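Local coordinates for clostripain-related protein (Bacteroides thetaiotaomicron, PDB 6N9J) that probably cleaves peptide bonds as a secreted cysteine protease of the clostripain (C11) family, and is captured here with a covalent peptide inhibitor, at residues Phe155-Ala160 against Tyr178-Pro183. Numbering follows the deposited sequence.
Sequences FILFDA and YFIGSP
Ile156 and Ile180 carry the three backbone hydrogen bonds that join strands 155-159 and 178-181, the parallel pair of a beta-alpha-beta unit whose crossover includes helix 166-171. Ile156 N donates to Tyr178 O, Ile180 N to Ile156 O and Phe158 N to Ile180 O, each at 2.9 Å. Past the last of these bonds the strands diverge, and a water takes over: it accepts from Ser182 N at 2.6 Å and reaches both Phe158 O and Ala160 O. Nearby, Asp159 O is hydrogen-bonded to a modified side chain of the bound peptide, so this end of the pair borders the inhibitor site. On one face of the sheet Ile156, Phe158 and Phe179 pack together. Ile156 CD1 lies 3.7 Å from Phe179 CE2, the two side chains running side by side, while Phe158 brings CE2 to the edge of the Phe179 ring near CD2 (4.1 Å). Cut back to an alanine, Phe179 would probably leave Ile156 CD1 and Phe158 CE2 without their shared neighbour, with a gap beside both. The other face, against which helix 206-221 packs with Ala207 and Ile210, holds Phe155, Leu157 and Ile180. In Ile180, CG1 lies anti to the carbonyl carbon (chi1 -51°), and a chi2 of 98°, off the staggered positions, puts CD1 3.7 Å from Phe155 CB, whereas the other branch, CG2, meets Leu157 CD1 at 3.6 Å.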
loop_
_atom_site.group_PDB
_atom_site.type_symbol
_atom_site.label_atom_id
_atom_site.label_comp_id
_atom_site.label_asym_id
_atom_site.label_seq_id
_atom_site.Cartn_x
_atom_site.Cartn_y
_atom_site.Cartn_z
ATOM N N PHE A 155 -7.975 3.810 -8.042
ATOM C CA PHE A 155 -6.720 3.660 -7.306
ATOM C C PHE A 155 -6.871 2.840 -6.033
ATOM O O PHE A 155 -7.944 2.793 -5.417
ATOM C CB PHE A 155 -6.127 5.033 -6.946
ATOM C CG PHE A 155 -6.965 5.819 -5.984
ATOM C CD1 PHE A 155 -6.868 5.601 -4.621
ATOM C CD2 PHE A 155 -7.856 6.779 -6.444
ATOM C CE1 PHE A 155 -7.660 6.306 -3.731
ATOM C CE2 PHE A 155 -8.645 7.502 -5.554
ATOM C CZ PHE A 155 -8.545 7.264 -4.199
ATOM N N ILE A 156 -5.773 2.213 -5.637
ATOM C CA ILE A 156 -5.656 1.606 -4.320
ATOM C C ILE A 156 -4.456 2.230 -3.598
ATOM O O ILE A 156 -3.347 2.282 -4.131
ATOM C CB ILE A 156 -5.487 0.086 -4.423
ATOM C CG1 ILE A 156 -6.743 -0.546 -5.009
ATOM C CG2 ILE A 156 -5.174 -0.524 -3.076
ATOM C CD1 ILE A 156 -6.571 -2.015 -5.338
ATOM N N LEU A 157 -4.677 2.753 -2.403
ATOM C CA LEU A 157 -3.563 3.253 -1.604
ATOM C C LEU A 157 -3.315 2.287 -0.462
ATOM O O LEU A 157 -4.202 2.053 0.356
ATOM C CB LEU A 157 -3.843 4.663 -1.078
ATOM C CG LEU A 157 -2.963 5.170 0.069
ATOM C CD1 LEU A 157 -1.521 5.423 -0.370
ATOM C CD2 LEU A 157 -3.549 6.433 0.681
ATOM N N PHE A 158 -2.121 1.684 -0.436
ATOM C CA PHE A 158 -1.740 0.864 0.693
ATOM C C PHE A 158 -1.050 1.723 1.728
ATOM O O PHE A 158 0.107 2.103 1.569
ATOM C CB PHE A 158 -0.819 -0.291 0.277
ATOM C CG PHE A 158 -1.536 -1.440 -0.369
ATOM C CD1 PHE A 158 -2.382 -2.249 0.369
ATOM C CD2 PHE A 158 -1.346 -1.725 -1.704
ATOM C CE1 PHE A 158 -3.043 -3.324 -0.210
ATOM C CE2 PHE A 158 -2.008 -2.794 -2.300
ATOM C CZ PHE A 158 -2.857 -3.596 -1.539
ATOM N N ASP A 159 -1.771 2.027 2.796
ATOM C CA ASP A 159 -1.167 2.701 3.931
ATOM C C ASP A 159 -0.647 1.621 4.887
ATOM O O ASP A 159 -1.150 1.450 6.001
ATOM C CB ASP A 159 -2.172 3.632 4.620
ATOM C CG ASP A 159 -1.491 4.739 5.419
ATOM O OD1 ASP A 159 -0.258 4.888 5.301
ATOM O OD2 ASP A 159 -2.188 5.466 6.161
ATOM N N ALA A 160 0.352 0.890 4.405
ATOM C CA ALA A 160 0.858 -0.327 5.020
ATOM C C ALA A 160 2.269 -0.612 4.484
ATOM O O ALA A 160 2.584 -0.251 3.346
ATOM C CB ALA A 160 -0.076 -1.490 4.731
ATOM N N TYR A 178 -4.351 2.153 -10.614
ATOM C CA TYR A 178 -3.120 2.674 -10.016
ATOM C C TYR A 178 -2.939 2.163 -8.600
ATOM O O TYR A 178 -3.913 1.986 -7.865
ATOM C CB TYR A 178 -3.121 4.209 -10.013
ATOM C CG TYR A 178 -3.240 4.814 -11.395
ATOM C CD1 TYR A 178 -2.106 5.080 -12.149
ATOM C CD2 TYR A 178 -4.488 5.110 -11.951
ATOM C CE1 TYR A 178 -2.201 5.621 -13.423
ATOM C CE2 TYR A 178 -4.597 5.652 -13.230
ATOM C CZ TYR A 178 -3.439 5.897 -13.965
ATOM O OH TYR A 178 -3.501 6.440 -15.232
ATOM N N PHE A 179 -1.683 1.944 -8.223
ATOM C CA PHE A 179 -1.331 1.488 -6.886
ATOM C C PHE A 179 -0.382 2.485 -6.239
ATOM O O PHE A 179 0.661 2.796 -6.798
ATOM C CB PHE A 179 -0.675 0.098 -6.931
ATOM C CG PHE A 179 -1.625 -1.012 -7.263
ATOM C CD1 PHE A 179 -1.915 -1.323 -8.585
ATOM C CD2 PHE A 179 -2.230 -1.747 -6.252
ATOM C CE1 PHE A 179 -2.793 -2.344 -8.897
ATOM C CE2 PHE A 179 -3.113 -2.769 -6.553
ATOM C CZ PHE A 179 -3.397 -3.066 -7.878
ATOM N N ILE A 180 -0.736 2.967 -5.053
ATOM C CA ILE A 180 0.112 3.906 -4.336
ATOM C C ILE A 180 0.616 3.243 -3.060
ATOM O O ILE A 180 -0.174 2.766 -2.239
ATOM C CB ILE A 180 -0.631 5.235 -3.993
ATOM C CG1 ILE A 180 -1.304 5.835 -5.231
ATOM C CG2 ILE A 180 0.315 6.254 -3.395
ATOM C CD1 ILE A 180 -2.793 5.496 -5.329
ATOM N N GLY A 181 1.935 3.211 -2.891
ATOM C CA GLY A 181 2.518 2.625 -1.698
ATOM C C GLY A 181 4.008 2.860 -1.513
ATOM O O GLY A 181 4.619 3.593 -2.278
ATOM N N SER A 182 4.576 2.248 -0.473
ATOM C CA SER A 182 6.023 2.274 -0.230
ATOM C C SER A 182 6.583 0.882 -0.417
ATOM O O SER A 182 5.932 -0.088 -0.043
ATOM C CB SER A 182 6.345 2.762 1.184
ATOM O OG SER A 182 7.748 2.781 1.400
ATOM N N PRO A 183 7.783 0.768 -1.009
ATOM C CA PRO A 183 8.414 -0.560 -1.061
ATOM C C PRO A 183 9.090 -0.924 0.259
ATOM O O PRO A 183 9.436 -2.103 0.501
ATOM C CB PRO A 183 9.435 -0.424 -2.189
ATOM C CG PRO A 183 9.731 1.054 -2.272
ATOM C CD PRO A 183 8.536 1.795 -1.758
HETATM O O HOH W 1 2.854 0.761 0.860
#